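Side-chain contacts in kappa-carrageenase (Zobellia galactanivorans, PDB 5OCR), which probably hydrolyses kappa-carrageenan, a sulfated galactan of red algae, with the family 16 glycoside hydrolase module that makes up this chain: residues I256-D261 / E266-I271; I90-Q95 / W120-F125; N188-P193 / W214-V219. All coordinates share one frame; numbering follows the deposited sequence.

Contact 1. Residues I256-D261 / E266-I271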
loop_
_atom_site.group_PDB
_atom_site.type_symbol
_atom_site.label_atom_id
_atom_site.label_comp_id
_atom_site.label_asym_id
_atom_site.label_seq_id
_atom_site.Cartn_x
_atom_site.Cartn_y
_atom_site.Cartn_z
ATOM N N ILE A 256 18.939 -5.983 -2.206
ATOM C CA ILE A 256 20.404 -5.606 -2.326
ATOM C C ILE A 256 21.007 -5.764 -0.939
ATOM O O ILE A 256 20.427 -5.340 0.055
ATOM C CB ILE A 256 20.523 -4.143 -2.849
ATOM C CG1 ILE A 256 19.758 -4.023 -4.193
ATOM C CG2 ILE A 256 21.961 -3.627 -2.843
ATOM C CD1 ILE A 256 20.087 -2.802 -5.004
ATOM N N ASN A 257 22.159 -6.416 -0.824
ATOM C CA ASN A 257 22.863 -6.439 0.417
ATOM C C ASN A 257 23.395 -5.032 0.744
ATOM O O ASN A 257 24.240 -4.497 -0.011
ATOM C CB ASN A 257 24.020 -7.449 0.305
ATOM C CG ASN A 257 24.829 -7.575 1.565
ATOM O OD1 ASN A 257 24.791 -6.750 2.481
ATOM N ND2 ASN A 257 25.640 -8.659 1.604
ATOM N N PRO A 258 22.856 -4.417 1.835
ATOM C CA PRO A 258 23.271 -3.089 2.098
ATOM C C PRO A 258 24.724 -2.922 2.408
ATOM O O PRO A 258 25.183 -1.815 2.230
ATOM C CB PRO A 258 22.245 -2.584 3.146
ATOM C CG PRO A 258 21.899 -3.816 3.924
ATOM C CD PRO A 258 21.966 -4.935 2.901
ATOM N N GLU A 259 25.511 -4.007 2.686
ATOM C CA GLU A 259 27.005 -3.925 2.755
ATOM C C GLU A 259 27.797 -4.099 1.425
ATOM O O GLU A 259 29.040 -4.070 1.379
ATOM C CB GLU A 259 27.582 -4.861 3.822
ATOM C CG GLU A 259 26.709 -5.084 5.059
ATOM C CD GLU A 259 26.487 -3.868 5.960
ATOM O OE1 GLU A 259 27.260 -2.893 5.855
ATOM O OE2 GLU A 259 25.546 -3.892 6.815
ATOM N N THR A 260 27.080 -4.287 0.337
ATOM C CA THR A 260 27.697 -4.377 -0.984
ATOM C C THR A 260 27.423 -3.196 -1.876
ATOM O O THR A 260 27.840 -3.239 -3.035
ATOM C CB THR A 260 27.136 -5.565 -1.798
ATOM O OG1 THR A 260 25.688 -5.362 -2.077
ATOM C CG2 THR A 260 27.440 -6.822 -1.066
ATOM N N ASP A 261 26.692 -2.196 -1.395
ATOM C CA ASP A 261 26.305 -1.060 -2.257
ATOM C C ASP A 261 26.457 0.250 -1.501
ATOM O O ASP A 261 25.916 0.372 -0.397
ATOM C CB ASP A 261 24.874 -1.308 -2.783
ATOM C CG ASP A 261 24.268 -0.097 -3.435
ATOM O OD1 ASP A 261 24.411 0.009 -4.671
ATOM O OD2 ASP A 261 23.690 0.774 -2.762
ATOM N N GLU A 266 25.102 3.858 2.947
ATOM C CA GLU A 266 24.973 5.163 3.612
ATOM C C GLU A 266 23.564 5.429 4.118
ATOM O O GLU A 266 23.408 6.015 5.191
ATOM C CB GLU A 266 25.613 6.308 2.838
ATOM C CG GLU A 266 25.049 6.509 1.463
ATOM C CD GLU A 266 24.909 7.979 1.141
ATOM O OE1 GLU A 266 25.299 8.818 2.004
ATOM O OE2 GLU A 266 24.401 8.300 0.034
ATOM N N LYS A 267 22.531 4.953 3.432
ATOM C CA LYS A 267 21.156 5.040 4.054
ATOM C C LYS A 267 20.915 4.189 5.325
ATOM O O LYS A 267 19.915 4.370 6.011
ATOM C CB LYS A 267 20.042 4.714 3.062
ATOM C CG LYS A 267 19.945 5.728 1.959
ATOM C CD LYS A 267 18.507 6.095 1.748
ATOM C CE LYS A 267 18.447 7.223 0.761
ATOM N NZ LYS A 267 17.536 8.208 1.371
ATOM N N LEU A 268 21.762 3.189 5.621
ATOM C CA LEU A 268 21.585 2.433 6.897
ATOM C C LEU A 268 21.601 3.259 8.145
ATOM O O LEU A 268 20.959 2.895 9.150
ATOM C CB LEU A 268 22.592 1.284 7.034
ATOM C CG LEU A 268 22.443 0.100 6.105
ATOM C CD1 LEU A 268 23.713 -0.686 6.359
ATOM C CD2 LEU A 268 21.193 -0.759 6.393
ATOM N N SER A 269 22.267 4.417 8.110
ATOM C CA SER A 269 22.273 5.287 9.274
ATOM C C SER A 269 20.861 5.802 9.549
ATOM O O SER A 269 20.570 6.187 10.667
ATOM C CB SER A 269 23.266 6.457 9.117
ATOM O OG SER A 269 22.806 7.423 8.178
ATOM N N ASP A 270 19.995 5.775 8.517
ATOM C CA ASP A 270 18.589 6.248 8.604
ATOM C C ASP A 270 17.549 5.153 8.857
ATOM O O ASP A 270 16.345 5.405 8.830
ATOM C CB ASP A 270 18.232 7.064 7.363
ATOM C CG ASP A 270 19.112 8.281 7.234
ATOM O OD1 ASP A 270 19.336 8.919 8.287
ATOM O OD2 ASP A 270 19.602 8.579 6.115
ATOM N N ILE A 271 18.027 3.956 9.135
ATOM C CA ILE A 271 17.217 2.804 9.512
ATOM C C ILE A 271 17.486 2.544 11.000
ATOM O O ILE A 271 18.656 2.499 11.364
ATOM C CB ILE A 271 17.572 1.573 8.606
ATOM C CG1 ILE A 271 17.273 1.852 7.084
ATOM C CG2 ILE A 271 16.865 0.339 9.149
ATOM C CD1 ILE A 271 15.747 1.919 6.809
#
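Leu-268, on the turn that follows from helix 262-267, reaches back to Pro-258 and Glu-259, closing a loop-helix-loop excursion between strand 252-255 and strand 273-285 of the beta-jellyroll enzyme. It is a worked example of one apolar side chain bridging the two ends of a short helical loop. The CB of Leu-268 points toward the opposite segment, and with CG anti to the carbonyl carbon (chi1 -69°) the branch is carried on to the proline ring. At the branch, Leu-268 CG lies 4.0 Å from Pro-258 CB. The two methyls then divide the work: Leu-268 CD2 settles on the proline, 3.9 Å from Pro-258 CB and 4.0 Å from Pro-258 CG, whereas Leu-268 CD1 lies 3.7 Å from Glu-259 OE2 and touches Pro-258 CB as well. That carboxylate arrives by a detour, because the glutamate starts away from the helix and folds back at chi2 (-66°). His-74 and Phe-86, from strands 67-74 and 86-97, touch both Pro-258 and Leu-268 and extend the packing into the body of the protein. Two polar motifs shape the loop beside it. Asp-261 is the N-cap of helix 262-267, its OD2 bonded to Ala-264 N, and Asn-257 OD1 accepts from Glu-259 N, an Asx turn. The carbonyl oxygen Asn-257 O takes two donors from one residue, Thr-260 N at 2.9 Å and, on a lone pair, Thr-260 OG1 at 2.7 Å.

Contact 2. Residues I90-Q95 / W120-F125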
loop_
_atom_site.group_PDB
_atom_site.type_symbol
_atom_site.label_atom_id
_atom_site.label_comp_id
_atom_site.label_asym_id
_atom_site.label_seq_id
_atom_site.Cartn_x
_atom_site.Cartn_y
_atom_site.Cartn_z
ATOM N N ILE A 90 2.964 -4.447 8.994
ATOM C CA ILE A 90 1.826 -4.428 8.074
ATOM C C ILE A 90 0.538 -4.637 8.849
ATOM O O ILE A 90 0.525 -5.487 9.716
ATOM C CB ILE A 90 1.955 -5.446 6.931
ATOM C CG1 ILE A 90 0.645 -5.518 6.092
ATOM C CG2 ILE A 90 2.332 -6.859 7.456
ATOM C CD1 ILE A 90 0.846 -6.244 4.733
ATOM N N PHE A 91 -0.479 -3.803 8.595
ATOM C CA PHE A 91 -1.825 -4.096 9.012
ATOM C C PHE A 91 -2.597 -4.613 7.822
ATOM O O PHE A 91 -2.765 -3.880 6.818
ATOM C CB PHE A 91 -2.559 -2.831 9.493
ATOM C CG PHE A 91 -2.108 -2.349 10.819
ATOM C CD1 PHE A 91 -2.543 -2.973 11.986
ATOM C CD2 PHE A 91 -1.289 -1.252 10.916
ATOM C CE1 PHE A 91 -2.114 -2.510 13.253
ATOM C CE2 PHE A 91 -0.914 -0.778 12.177
ATOM C CZ PHE A 91 -1.315 -1.418 13.347
ATOM N N LYS A 92 -2.999 -5.883 7.874
ATOM C CA LYS A 92 -3.830 -6.531 6.785
ATOM C C LYS A 92 -5.108 -7.013 7.394
ATOM O O LYS A 92 -5.099 -7.855 8.326
ATOM C CB LYS A 92 -3.077 -7.657 6.130
ATOM C CG LYS A 92 -3.949 -8.259 4.985
ATOM C CD LYS A 92 -3.233 -9.531 4.456
ATOM C CE LYS A 92 -4.242 -10.136 3.452
ATOM N NZ LYS A 92 -3.598 -11.409 2.918
ATOM N N SER A 93 -6.251 -6.483 6.945
ATOM C CA SER A 93 -7.513 -6.942 7.559
ATOM C C SER A 93 -7.784 -8.444 7.277
ATOM O O SER A 93 -7.594 -8.945 6.128
ATOM C CB SER A 93 -8.720 -6.103 7.138
ATOM O OG SER A 93 -8.957 -6.228 5.724
ATOM N N TYR A 94 -8.323 -9.148 8.266
ATOM C CA TYR A 94 -8.863 -10.458 7.902
ATOM C C TYR A 94 -10.059 -10.316 6.959
ATOM O O TYR A 94 -10.250 -11.156 6.037
ATOM C CB TYR A 94 -9.269 -11.257 9.140
ATOM C CG TYR A 94 -8.099 -11.927 9.755
ATOM C CD1 TYR A 94 -7.651 -13.146 9.310
ATOM C CD2 TYR A 94 -7.440 -11.334 10.824
ATOM C CE1 TYR A 94 -6.546 -13.746 9.905
ATOM C CE2 TYR A 94 -6.357 -11.914 11.417
ATOM C CZ TYR A 94 -5.896 -13.105 10.947
ATOM O OH TYR A 94 -4.814 -13.650 11.504
ATOM N N GLN A 95 -10.891 -9.324 7.206
ATOM C CA GLN A 95 -12.140 -9.143 6.439
ATOM C C GLN A 95 -11.825 -8.636 4.993
ATOM O O GLN A 95 -10.968 -7.740 4.844
ATOM C CB GLN A 95 -13.084 -8.157 7.134
ATOM C CG GLN A 95 -14.391 -7.971 6.406
ATOM C CD GLN A 95 -15.195 -9.197 6.287
ATOM O OE1 GLN A 95 -15.344 -9.965 7.265
ATOM N NE2 GLN A 95 -15.736 -9.432 5.090
ATOM N N TRP A 120 -3.474 0.140 0.686
ATOM C CA TRP A 120 -3.807 -0.556 -0.559
ATOM C C TRP A 120 -4.715 -1.723 -0.273
ATOM O O TRP A 120 -4.831 -2.164 0.888
ATOM C CB TRP A 120 -2.519 -0.984 -1.310
ATOM C CG TRP A 120 -1.542 -1.834 -0.532
ATOM C CD1 TRP A 120 -0.824 -1.495 0.655
ATOM C CD2 TRP A 120 -1.131 -3.194 -0.868
ATOM N NE1 TRP A 120 -0.016 -2.528 1.012
ATOM C CE2 TRP A 120 -0.192 -3.608 0.159
ATOM C CE3 TRP A 120 -1.419 -4.062 -1.924
ATOM C CZ2 TRP A 120 0.478 -4.864 0.102
ATOM C CZ3 TRP A 120 -0.825 -5.375 -1.927
ATOM C CH2 TRP A 120 0.121 -5.759 -0.963
ATOM N N LEU A 121 -5.402 -2.179 -1.310
ATOM C CA LEU A 121 -6.436 -3.256 -1.179
ATOM C C LEU A 121 -5.957 -4.344 -2.122
ATOM O O LEU A 121 -5.573 -4.048 -3.237
ATOM C CB LEU A 121 -7.851 -2.757 -1.606
ATOM C CG LEU A 121 -8.132 -1.275 -1.188
ATOM C CD1 LEU A 121 -9.433 -0.765 -1.813
ATOM C CD2 LEU A 121 -8.208 -1.177 0.341
ATOM N N TYR A 122 -5.964 -5.648 -1.728
ATOM C CA TYR A 122 -5.513 -6.638 -2.686
ATOM C C TYR A 122 -6.218 -7.963 -2.406
ATOM O O TYR A 122 -6.636 -8.233 -1.272
ATOM C CB TYR A 122 -3.994 -6.844 -2.722
ATOM C CG TYR A 122 -3.399 -7.634 -1.588
ATOM C CD1 TYR A 122 -3.342 -7.101 -0.288
ATOM C CD2 TYR A 122 -2.862 -8.870 -1.831
ATOM C CE1 TYR A 122 -2.759 -7.812 0.768
ATOM C CE2 TYR A 122 -2.261 -9.582 -0.815
ATOM C CZ TYR A 122 -2.232 -9.063 0.486
ATOM O OH TYR A 122 -1.657 -9.850 1.457
ATOM N N SER A 123 -6.402 -8.731 -3.497
ATOM C CA SER A 123 -7.046 -10.075 -3.367
ATOM C C SER A 123 -6.093 -11.211 -3.336
ATOM O O SER A 123 -4.896 -11.054 -3.482
ATOM C CB SER A 123 -7.897 -10.400 -4.576
ATOM O OG SER A 123 -7.127 -10.411 -5.789
ATOM N N ASP A 124 -6.662 -12.420 -3.158
ATOM C CA ASP A 124 -5.806 -13.560 -3.456
ATOM C C ASP A 124 -5.685 -13.784 -4.964
ATOM O O ASP A 124 -6.156 -12.970 -5.769
ATOM C CB ASP A 124 -6.240 -14.813 -2.682
ATOM C CG ASP A 124 -7.621 -15.312 -3.068
ATOM O OD1 ASP A 124 -8.217 -14.860 -4.078
ATOM O OD2 ASP A 124 -8.143 -16.212 -2.335
ATOM N N PHE A 125 -4.945 -14.818 -5.340
ATOM C CA PHE A 125 -4.800 -15.161 -6.776
ATOM C C PHE A 125 -5.722 -16.312 -7.030
ATOM O O PHE A 125 -5.596 -17.372 -6.371
ATOM C CB PHE A 125 -3.325 -15.560 -7.043
ATOM C CG PHE A 125 -2.364 -14.368 -7.065
ATOM C CD1 PHE A 125 -1.913 -13.818 -8.279
ATOM C CD2 PHE A 125 -1.888 -13.814 -5.874
ATOM C CE1 PHE A 125 -1.077 -12.703 -8.323
ATOM C CE2 PHE A 125 -1.032 -12.698 -5.913
ATOM C CZ PHE A 125 -0.610 -12.144 -7.137
HETATM O O HOH W 1 -5.106 -10.559 0.148
#
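The buried side-chain nitrogen Lys-92 NZ is gripped by several groups: it donates to Tyr-122 OH at 2.9 Å, to the main-chain oxygen Asn-46 O, and weakly to a water 3.3 Å away. The case illustrates how a jellyroll sheet can accommodate a buried lysine, with neutral oxygens that would probably ease the cost of burying its likely positive charge. The lysine gets there fully stretched. Its CG stands opposite the backbone N (chi1 -178°), and every later torsion is extended, so the chain runs straight to the phenol and crosses the tyrosine at about a right angle. Contact is therefore made by more than the nitrogen: Lys-92 CE lies 3.7 Å from Tyr-122 CZ, beside the hydroxyl. The water ties the two residues a second time, for it donates to Tyr-122 O at 3.1 Å while sitting over one face of the tyrosine ring. The opposite face is met by Trp-120 CH2, 3.8 Å above the ring plane and toward its rim. In the fold, strand 233-241 runs antiparallel to both strand 86-97 and strand 115-122, so Lys-92 and Tyr-122 bridge across an intervening strand, whose Thr-236 touches Tyr-122 and whose Asn-234 touches Lys-92. Pro-48 packs on Tyr-122 from a loop. Strand 134-144, paired with strand 115-122 on the side away from strand 233-241, brings Tyr-136 against Tyr-122 and Glu-138 and Asp-140 against Trp-120.

Contact 3. Residues N188-P193 / W214-V219. Residue 193 of segment 188-193 comes from a tag, linker or insertion.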
loop_
_atom_site.group_PDB
_atom_site.type_symbol
_atom_site.label_atom_id
_atom_site.label_comp_id
_atom_site.label_asym_id
_atom_site.label_seq_id
_atom_site.Cartn_x
_atom_site.Cartn_y
_atom_site.Cartn_z
ATOM N N ASN A 188 -1.909 6.348 -11.943
ATOM C CA ASN A 188 -2.180 7.688 -11.495
ATOM C C ASN A 188 -0.982 8.250 -10.750
ATOM O O ASN A 188 -0.422 7.603 -9.884
ATOM C CB ASN A 188 -3.360 7.663 -10.496
ATOM C CG ASN A 188 -4.646 7.317 -11.150
ATOM O OD1 ASN A 188 -5.054 7.910 -12.152
ATOM N ND2 ASN A 188 -5.292 6.297 -10.620
ATOM N N LYS A 189 -0.629 9.501 -11.031
ATOM C CA LYS A 189 0.445 10.196 -10.307
ATOM C C LYS A 189 -0.181 11.513 -9.829
ATOM O O LYS A 189 -1.071 12.106 -10.521
ATOM C CB LYS A 189 1.603 10.466 -11.286
ATOM C CG LYS A 189 2.408 9.181 -11.524
ATOM C CD LYS A 189 3.676 9.447 -12.338
ATOM C CE LYS A 189 4.557 8.199 -12.441
ATOM N NZ LYS A 189 5.284 7.932 -11.144
ATOM N N TRP A 190 0.191 11.946 -8.626
ATOM C CA TRP A 190 -0.218 13.280 -8.166
ATOM C C TRP A 190 0.901 13.893 -7.414
ATOM O O TRP A 190 1.568 13.215 -6.648
ATOM C CB TRP A 190 -1.466 13.180 -7.283
ATOM C CG TRP A 190 -2.015 14.506 -6.836
ATOM C CD1 TRP A 190 -2.757 15.438 -7.550
ATOM C CD2 TRP A 190 -1.879 15.077 -5.513
ATOM N NE1 TRP A 190 -3.082 16.524 -6.733
ATOM C CE2 TRP A 190 -2.585 16.380 -5.531
ATOM C CE3 TRP A 190 -1.313 14.619 -4.306
ATOM C CZ2 TRP A 190 -2.666 17.191 -4.398
ATOM C CZ3 TRP A 190 -1.428 15.445 -3.182
ATOM C CH2 TRP A 190 -2.108 16.680 -3.234
ATOM N N ARG A 191 1.167 15.199 -7.649
ATOM C CA ARG A 191 2.150 15.959 -6.914
ATOM C C ARG A 191 1.565 16.843 -5.825
ATOM O O ARG A 191 0.662 17.726 -6.097
ATOM C CB ARG A 191 3.050 16.776 -7.902
ATOM C CG ARG A 191 4.192 17.390 -7.122
ATOM C CD ARG A 191 5.044 18.223 -8.191
ATOM N NE ARG A 191 6.240 18.761 -7.514
ATOM C CZ ARG A 191 7.359 18.052 -7.261
ATOM N NH1 ARG A 191 7.403 16.749 -7.633
ATOM N NH2 ARG A 191 8.410 18.599 -6.597
ATOM N N ALA A 192 2.022 16.642 -4.562
ATOM C CA ALA A 192 1.431 17.351 -3.406
ATOM C C ALA A 192 2.130 18.714 -3.263
ATOM O O ALA A 192 3.308 18.844 -3.694
ATOM C CB ALA A 192 1.679 16.491 -2.141
ATOM N N PRO A 193 1.438 19.673 -2.642
ATOM C CA PRO A 193 2.127 20.956 -2.354
ATOM C C PRO A 193 2.880 20.892 -1.011
ATOM O O PRO A 193 3.466 21.910 -0.557
ATOM C CB PRO A 193 0.951 21.954 -2.348
ATOM C CG PRO A 193 -0.183 21.135 -1.733
ATOM C CD PRO A 193 -0.019 19.767 -2.401
ATOM N N TRP A 214 -10.013 8.451 -6.408
ATOM C CA TRP A 214 -9.054 8.659 -5.297
ATOM C C TRP A 214 -9.059 10.074 -4.801
ATOM O O TRP A 214 -9.218 11.060 -5.619
ATOM C CB TRP A 214 -7.677 8.413 -5.840
ATOM C CG TRP A 214 -7.236 7.010 -6.187
ATOM C CD1 TRP A 214 -6.399 6.192 -5.429
ATOM C CD2 TRP A 214 -7.572 6.228 -7.385
ATOM N NE1 TRP A 214 -6.191 4.973 -6.049
ATOM C CE2 TRP A 214 -6.815 4.973 -7.281
ATOM C CE3 TRP A 214 -8.323 6.487 -8.557
ATOM C CZ2 TRP A 214 -6.900 3.987 -8.258
ATOM C CZ3 TRP A 214 -8.411 5.510 -9.517
ATOM C CH2 TRP A 214 -7.696 4.280 -9.395
ATOM N N TYR A 215 -8.868 10.217 -3.499
ATOM C CA TYR A 215 -8.907 11.544 -2.857
ATOM C C TYR A 215 -7.703 11.767 -1.977
ATOM O O TYR A 215 -7.209 10.879 -1.319
ATOM C CB TYR A 215 -10.145 11.612 -1.935
ATOM C CG TYR A 215 -11.452 11.382 -2.672
ATOM C CD1 TYR A 215 -11.971 10.087 -2.821
ATOM C CD2 TYR A 215 -12.157 12.492 -3.198
ATOM C CE1 TYR A 215 -13.234 9.895 -3.491
ATOM C CE2 TYR A 215 -13.385 12.306 -3.901
ATOM C CZ TYR A 215 -13.893 11.010 -3.981
ATOM O OH TYR A 215 -15.093 10.839 -4.683
ATOM N N VAL A 216 -7.167 12.978 -1.964
ATOM C CA VAL A 216 -6.079 13.314 -1.007
ATOM C C VAL A 216 -6.574 14.536 -0.260
ATOM O O VAL A 216 -6.894 15.572 -0.908
ATOM C CB VAL A 216 -4.703 13.533 -1.692
ATOM C CG1 VAL A 216 -3.614 14.009 -0.699
ATOM C CG2 VAL A 216 -4.325 12.270 -2.437
ATOM N N ASP A 217 -6.574 14.499 1.082
ATOM C CA ASP A 217 -7.080 15.613 1.860
ATOM C C ASP A 217 -8.422 16.175 1.343
ATOM O O ASP A 217 -8.606 17.428 1.240
ATOM C CB ASP A 217 -6.006 16.725 1.930
ATOM C CG ASP A 217 -4.879 16.392 2.915
ATOM O OD1 ASP A 217 -5.018 15.452 3.724
ATOM O OD2 ASP A 217 -3.908 17.191 2.933
ATOM N N GLY A 218 -9.259 15.270 0.921
ATOM C CA GLY A 218 -10.668 15.541 0.559
ATOM C C GLY A 218 -10.758 16.168 -0.822
ATOM O O GLY A 218 -11.764 16.816 -1.135
ATOM N N VAL A 219 -9.723 16.030 -1.627
ATOM C CA VAL A 219 -9.738 16.574 -3.010
ATOM C C VAL A 219 -9.696 15.386 -3.938
ATOM O O VAL A 219 -8.808 14.548 -3.798
ATOM C CB VAL A 219 -8.610 17.528 -3.282
ATOM C CG1 VAL A 219 -8.652 17.983 -4.731
ATOM C CG2 VAL A 219 -8.633 18.686 -2.285
#
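Asn-188 with Trp-214 and Trp-190 with Val-216 are two side-chain contacts between segments that run in roughly the same direction, and they illustrate how facing layers of a beta-jellyroll pack together. The first is an amide over an aromatic face. Asn-188 ND2 stands 3.3 Å above the indole plane of Trp-214, displaced toward its rim, and its nearest atoms there are Trp-214 CH2 and CZ3, both at 3.4 Å. The amide plane is tilted 66° from the ring, so the NH2 end dips onto the indole while the amide does not lie flat on it. Conventional hydrogen bonds fix both partners: Asn-188 ND2 also donates to Leu-162 O, and Trp-214 NE1 to Asp-140 O. With an alanine in place of Trp-214, Asn-188 ND2 would probably face a gap between the layers, and Asp-140 O would be left without its indole donor. The second is purely apolar. With Trp-190 CG opposite the backbone N (chi1 -176°), the indole extends across to Val-216, and the two side chains come from opposite directions. Trp-190 CZ3 lies 3.6 Å from Val-216 CG1, and Val-216 CB sits over one face of the indole. Backbone bonds shape the end of the second segment: Val-219 N to Val-216 O, at 3.0 Å, closes a type I' turn, and the return bond Val-216 N to Val-219 O completes the pair at the head of the hairpin formed by strands 211-216 and 219-225. On one side, strand 189-191 pairs antiparallel with strand 159-170, from which Leu-162 touches both tryptophans. On the other, strand 211-216 lies between strands 200-207 and 219-225, the latter bringing Val-221 against Trp-190 and Ala-222 against Asn-188 and Trp-214.

In the fold
From the N terminus, contact 2 comes first, joining 90-95 to 120-125 around a connection that includes strand 100-107. Contact 3 follows, spanning the strands between 188-193 and 214-219, and contact 1 comes last, closing a loop with four helical residues between its segments. They follow in series; none nests in or crosses another. Contacts 2 and 3 lie on opposite sides of the chain's centre, with centres about 23 Å apart, yet strand 134-144 reaches both. Contact 1 is peripheral, its centre about 29 Å from that of contact 2, but Phe-86 beside it begins strand 86-97, which carries Lys-92.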